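Local coordinates for protein FI20010p1 (Drosophila melanogaster, PDB 7CFB) that probably takes part in assembling the piRNA amplification complex for gene silencing, through an extended Tudor domain that may recognise methylated Aub, at residues A[115-118]-A[122-125]; A[124-127]-A[132-135]; A[230-233]-A[238-241]. All coordinates share one frame; numbering follows the deposited sequence.

Interaction 1 (A[115-118]-A[122-125]); sequences NSSS and GYDA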
# COMPACT_ATOMS: atom_id res chain seq x y z
N ASN A 115 -6.99 10.78 -0.20
CA ASN A 115 -7.53 11.08 -1.55
C ASN A 115 -8.78 11.97 -1.48
O ASN A 115 -8.97 12.71 -2.38
CB ASN A 115 -7.61 9.84 -2.43
CG ASN A 115 -8.49 8.75 -1.88
OD1 ASN A 115 -8.04 7.88 -1.15
ND2 ASN A 115 -9.74 8.78 -2.24
N SER A 116 -9.57 11.88 -0.43
CA SER A 116 -10.81 12.69 -0.35
C SER A 116 -11.32 12.81 1.08
O SER A 116 -10.94 12.03 1.91
CB SER A 116 -11.89 12.12 -1.23
OG SER A 116 -12.44 10.95 -0.70
N SER A 117 -12.19 13.79 1.28
CA SER A 117 -12.91 14.05 2.53
C SER A 117 -14.16 13.18 2.56
O SER A 117 -14.80 13.05 1.55
CB SER A 117 -13.27 15.49 2.61
OG SER A 117 -13.78 15.81 3.88
N SER A 118 -14.47 12.60 3.70
CA SER A 118 -15.67 11.75 3.85
C SER A 118 -16.81 12.61 4.40
O SER A 118 -16.60 13.33 5.35
CB SER A 118 -15.37 10.60 4.72
OG SER A 118 -14.57 9.66 4.08
N GLY A 122 -14.18 12.10 8.68
CA GLY A 122 -13.00 11.36 8.29
C GLY A 122 -12.67 11.55 6.82
O GLY A 122 -13.10 12.51 6.17
N TYR A 123 -11.88 10.62 6.30
CA TYR A 123 -11.32 10.74 4.96
C TYR A 123 -11.22 9.36 4.32
O TYR A 123 -11.22 8.34 5.00
CB TYR A 123 -9.94 11.40 4.98
CG TYR A 123 -9.87 12.66 5.81
CD1 TYR A 123 -9.62 12.61 7.18
CD2 TYR A 123 -10.07 13.91 5.23
CE1 TYR A 123 -9.57 13.76 7.94
CE2 TYR A 123 -10.02 15.06 5.99
CZ TYR A 123 -9.76 14.98 7.34
OH TYR A 123 -9.71 16.13 8.10
N ASP A 124 -11.12 9.37 2.99
CA ASP A 124 -10.75 8.18 2.23
C ASP A 124 -9.25 8.23 1.98
O ASP A 124 -8.73 9.25 1.52
CB ASP A 124 -11.52 8.12 0.91
CG ASP A 124 -11.44 6.76 0.25
OD1 ASP A 124 -11.32 5.75 0.98
OD2 ASP A 124 -11.52 6.70 -1.00
N ALA A 125 -8.58 7.14 2.31
CA ALA A 125 -7.12 7.10 2.22
C ALA A 125 -6.65 5.86 1.46
O ALA A 125 -7.34 4.89 1.46
CB ALA A 125 -6.54 7.13 3.60
O HOH W 1 -12.74 8.84 -2.47
O HOH W 2 -13.70 15.13 6.69
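The carbonyl of Asp124 is shared by two successive residues of the other antiparallel strand, Asn115 and Ser116, in a classic beta bulge. Asn115 N lies 2.9 Å from Asp124 O, whereas the bond from Ser116 N to the same oxygen is weak. In return Asp124 N donates to Ser116 O. Beyond the bulge Ser118 N donates to Gly122 O at 2.8 Å, where the chain turns back. At the backbone angles of Gly122 a beta carbon would collide with the carbonyl oxygen of the preceding residue, which accounts for a glycine here.

Side chains also meet at the bulge. Asn115 ND2 gives a nearly straight bond (171°) to Asp124 OD2, 3.0 Å away; the carboxylate oxygen lies in the amide plane, but the amide meets it from above the carboxylate plane, the two flat groups standing 78° apart. Holding CG of Asn115 between its backbone N and carbonyl carbon (chi1 60°) folds the amide back over the partner strand. Ser116 OG sits 3.4 Å from Asp124 CB, and one water joins this hydroxyl to Asp124 OD2. A second water links Ser117 OG with Gly122 O. Ser116 O lies in the plane of the Tyr123 ring at its edge, 3.9 Å from Tyr123 CD2, and closer still to CB.

Farther out, Arg30 forms a salt bridge with Asp124 OD2, so this oxygen is shared between a charged and an amide partner, which would probably favour the ionised carboxylate. The contact closes the hairpin of strands 108-117 and 123-127, with strand 132-136 flanking the latter and the segment around Glu27 and Thr28 running beside Asn115 and Ser117.

Interaction 2 (A[124-127]-A[132-135]); sequences DAYL and EHIH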
# COMPACT_ATOMS: atom_id res chain seq x y z
N ASP A 124 -11.12 9.37 2.99
CA ASP A 124 -10.75 8.18 2.23
C ASP A 124 -9.25 8.23 1.98
O ASP A 124 -8.73 9.25 1.52
CB ASP A 124 -11.52 8.12 0.91
CG ASP A 124 -11.44 6.76 0.25
OD1 ASP A 124 -11.32 5.75 0.98
OD2 ASP A 124 -11.52 6.70 -1.00
N ALA A 125 -8.58 7.14 2.31
CA ALA A 125 -7.12 7.10 2.22
C ALA A 125 -6.65 5.86 1.46
O ALA A 125 -7.34 4.89 1.46
CB ALA A 125 -6.54 7.13 3.60
N TYR A 126 -5.48 5.96 0.87
CA TYR A 126 -4.90 4.84 0.10
C TYR A 126 -3.53 4.45 0.66
O TYR A 126 -2.68 5.26 0.80
CB TYR A 126 -4.82 5.24 -1.37
CG TYR A 126 -4.27 4.20 -2.30
CD1 TYR A 126 -4.79 2.92 -2.31
CD2 TYR A 126 -3.24 4.48 -3.16
CE1 TYR A 126 -4.32 1.96 -3.17
CE2 TYR A 126 -2.74 3.52 -4.01
CZ TYR A 126 -3.28 2.25 -4.02
OH TYR A 126 -2.82 1.29 -4.83
N LEU A 127 -3.37 3.17 0.93
CA LEU A 127 -2.07 2.63 1.39
C LEU A 127 -1.32 2.25 0.12
O LEU A 127 -1.51 1.19 -0.39
CB LEU A 127 -2.35 1.44 2.31
CG LEU A 127 -3.23 1.73 3.51
CD1 LEU A 127 -3.12 0.64 4.53
CD2 LEU A 127 -2.86 3.04 4.15
N GLU A 132 -4.32 -0.88 -0.76
CA GLU A 132 -5.60 -0.97 -0.01
C GLU A 132 -6.20 0.41 0.23
O GLU A 132 -5.45 1.35 0.56
CB GLU A 132 -5.35 -1.55 1.38
CG GLU A 132 -5.00 -3.02 1.36
CD GLU A 132 -4.75 -3.51 2.77
OE1 GLU A 132 -4.78 -2.68 3.70
OE2 GLU A 132 -4.53 -4.72 2.94
N HIS A 133 -7.52 0.51 0.07
CA HIS A 133 -8.22 1.78 0.37
C HIS A 133 -8.83 1.59 1.76
O HIS A 133 -9.34 0.55 2.00
CB HIS A 133 -9.25 2.13 -0.69
CG HIS A 133 -8.66 2.29 -2.04
ND1 HIS A 133 -8.25 3.48 -2.51
CD2 HIS A 133 -8.40 1.40 -3.00
CE1 HIS A 133 -7.76 3.34 -3.70
NE2 HIS A 133 -7.83 2.07 -4.02
N ILE A 134 -8.61 2.54 2.65
CA ILE A 134 -9.13 2.44 4.03
C ILE A 134 -9.74 3.77 4.44
O ILE A 134 -9.40 4.77 3.87
CB ILE A 134 -8.02 2.04 5.00
CG1 ILE A 134 -6.86 3.03 4.93
CG2 ILE A 134 -7.55 0.62 4.74
CD1 ILE A 134 -6.84 3.95 6.09
N HIS A 135 -10.64 3.73 5.41
CA HIS A 135 -11.23 4.97 5.95
C HIS A 135 -10.27 5.52 7.01
O HIS A 135 -9.77 4.75 7.79
CB HIS A 135 -12.62 4.70 6.50
CG HIS A 135 -13.24 5.95 7.00
ND1 HIS A 135 -13.66 6.92 6.17
CD2 HIS A 135 -13.47 6.39 8.24
CE1 HIS A 135 -14.14 7.90 6.87
NE2 HIS A 135 -14.04 7.60 8.12
O HOH W 3 -13.74 6.00 3.28
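Tyr126 and His133 form an offset stack over a non-hydrogen-bonded pair of the antiparallel strands, their ring centroids 4.5 Å apart and their planes inclined by 24°. The overlap is partial: Tyr126 CD1 stands over one face of the imidazole, displaced toward its rim, and comes within 3.3 Å of His133 CE1. The two side chains reach this position by different rotations. Tyr126 carries CG anti to its backbone nitrogen (chi1 -179°), whereas CG of His133 is anti to its own carbonyl carbon (chi1 -60°), and these rotations bring the two rings together on the same side of the sheet. Tyr34 and Arg30 of helix 30-36 touch Tyr126 and His133, respectively.

The other face of the hairpin carries Ala125, Leu127, Glu132 and Ile134. Ile134 CG1 lies between the backbone N and carbonyl carbon, and chi2 is off the staggered positions, which turns CD1 toward Ala125 CB, 4.0 Å away; Leu127 CD2 approaches Ile134 CG1 at about a right angle between the side chains. Glu132, extended beyond CG, passes obliquely across Leu127 and brings OE1 to 3.8 Å from Leu127 CD1; the same carboxylate oxygen makes a salt bridge to Lys233.

Between the faces, Ala125 and Ile134 exchange two backbone bonds, and Leu127 N donates to Glu132 O at 2.8 Å. A CA-H...O contact from His133 to Ala125 O adds to the pairing. At the far end a water spans His135 ND1 and, weakly, Asp124 OD1, while the other carboxylate oxygen of Asp124 is held by Arg30. This is an antiparallel beta hairpin whose side chains alternate between two faces, one aromatic and polar, the other mainly apolar; it lies in the antiparallel sheet of the Krimper first Tudor domain, a member of the SH3 clan.

Interaction 3 (A[230-233]-A[238-241]); sequences DPLK and FRPK
One carboxylate oxygen serves two purposes here: Asp230 OD1 accepts from Leu232 N at 2.8 Å, making an Asx turn, and also forms a salt bridge with Arg239 NH1. The two donors use it differently. Leu232 N meets OD1 nearly along the C-O bond, while the arginine nitrogen, 3.2 Å away, comes from above the carboxylate plane. The oxygen nevertheless lies close to the guanidinium plane, the two flat groups being 80° apart, so the aspartate sits at an edge of the arginine. A water completes the link by donating to Asp230 OD2 and accepting from Arg239 NH2.

The arginine chain, bent at chi2 (108°) and chi3 (91°), extends toward Asp230. There one face of the guanidinium rests on Leu232, whose CB is 3.7 Å from NH1. Asp230 to Lys233 is also a type I beta turn, closed by Lys233 N on Asp230 O. Lys233 runs beside Phe238 in the same direction, its NZ 3.7 Å from Phe238 CE1.

The short helix 233-236, for which Leu232 is the N-cap residue, joins the two segments after helix 215-228. Phe238 packs on Val101 and Asp103 of strand 99-103, while the Ser104 hydroxyl bonds to the carbonyls of Arg239 and Pro240.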
# COMPACT_ATOMS: atom_id res chain seq x y z
N ASP A 230 -5.09 -8.52 11.06
CA ASP A 230 -5.69 -8.04 12.33
C ASP A 230 -7.21 -8.14 12.26
O ASP A 230 -7.78 -7.57 11.35
CB ASP A 230 -5.24 -6.64 12.70
CG ASP A 230 -5.77 -6.22 14.04
OD1 ASP A 230 -6.94 -6.10 14.17
OD2 ASP A 230 -4.98 -6.02 14.93
N PRO A 231 -7.88 -8.74 13.26
CA PRO A 231 -9.31 -8.97 13.23
C PRO A 231 -10.16 -7.70 13.19
O PRO A 231 -11.29 -7.78 12.88
CB PRO A 231 -9.62 -9.73 14.51
CG PRO A 231 -8.42 -9.51 15.37
CD PRO A 231 -7.25 -9.27 14.45
N LEU A 232 -9.61 -6.58 13.59
CA LEU A 232 -10.46 -5.38 13.59
C LEU A 232 -10.10 -4.37 12.51
O LEU A 232 -10.74 -3.37 12.47
CB LEU A 232 -10.42 -4.79 14.98
CG LEU A 232 -11.38 -5.53 15.89
CD1 LEU A 232 -10.63 -6.45 16.82
CD2 LEU A 232 -12.25 -4.56 16.63
N LYS A 233 -9.17 -4.71 11.62
CA LYS A 233 -8.67 -3.76 10.60
C LYS A 233 -9.78 -3.28 9.67
O LYS A 233 -9.86 -2.10 9.48
CB LYS A 233 -7.54 -4.40 9.80
CG LYS A 233 -6.98 -3.54 8.69
CD LYS A 233 -6.09 -4.34 7.79
CE LYS A 233 -5.76 -3.64 6.50
NZ LYS A 233 -5.44 -2.23 6.77
N PHE A 238 -6.79 1.77 11.15
CA PHE A 238 -5.58 1.70 12.01
C PHE A 238 -5.89 2.37 13.33
O PHE A 238 -6.48 3.38 13.34
CB PHE A 238 -4.36 2.31 11.33
CG PHE A 238 -3.73 1.48 10.24
CD1 PHE A 238 -3.76 0.11 10.27
CD2 PHE A 238 -3.11 2.09 9.18
CE1 PHE A 238 -3.18 -0.64 9.27
CE2 PHE A 238 -2.53 1.35 8.18
CZ PHE A 238 -2.56 -0.01 8.23
N ARG A 239 -5.48 1.78 14.42
CA ARG A 239 -5.82 2.35 15.74
C ARG A 239 -4.74 3.30 16.22
O ARG A 239 -3.59 3.01 16.08
CB ARG A 239 -6.16 1.26 16.74
CG ARG A 239 -7.61 0.84 16.61
CD ARG A 239 -7.65 -0.52 15.98
NE ARG A 239 -7.65 -1.52 17.01
CZ ARG A 239 -7.40 -2.79 16.78
NH1 ARG A 239 -7.13 -3.19 15.56
NH2 ARG A 239 -7.45 -3.65 17.78
N PRO A 240 -5.12 4.40 16.86
CA PRO A 240 -4.17 5.38 17.33
C PRO A 240 -3.33 4.99 18.53
O PRO A 240 -3.55 3.96 19.11
CB PRO A 240 -5.05 6.53 17.81
CG PRO A 240 -6.38 6.25 17.21
CD PRO A 240 -6.47 4.75 17.18
N LYS A 241 -2.35 5.84 18.87
CA LYS A 241 -1.45 5.58 20.03
C LYS A 241 -0.64 4.31 19.76
O LYS A 241 0.59 4.44 19.59
CB LYS A 241 -2.26 5.46 21.32
CG LYS A 241 -2.84 4.09 21.60
CD LYS A 241 -3.73 4.05 22.83
CE LYS A 241 -4.47 2.74 22.98
NZ LYS A 241 -3.55 1.58 23.04
O HOH W 4 -6.54 -6.29 17.31

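How the interactions relate
Interactions 1 and 2 belong to one sheet and share Asp124 and Ala125, so strand 123-127 is paired on both edges; interaction 3 lies later in the chain and at the surface. The two hairpin contacts are partly buried and rest on backbone bonds. Interaction 1 adds polar side chains and water near a bulge, whereas interaction 2 has regular pairing with aromatic stacking and apolar packing. Interaction 3 lacks strand pairing and depends on a salt bridge and a turn. It meets interaction 2 through Glu132 with Lys233 and Leu127 with Phe238, but remains about 8 Å from interaction 1 between nearest atoms.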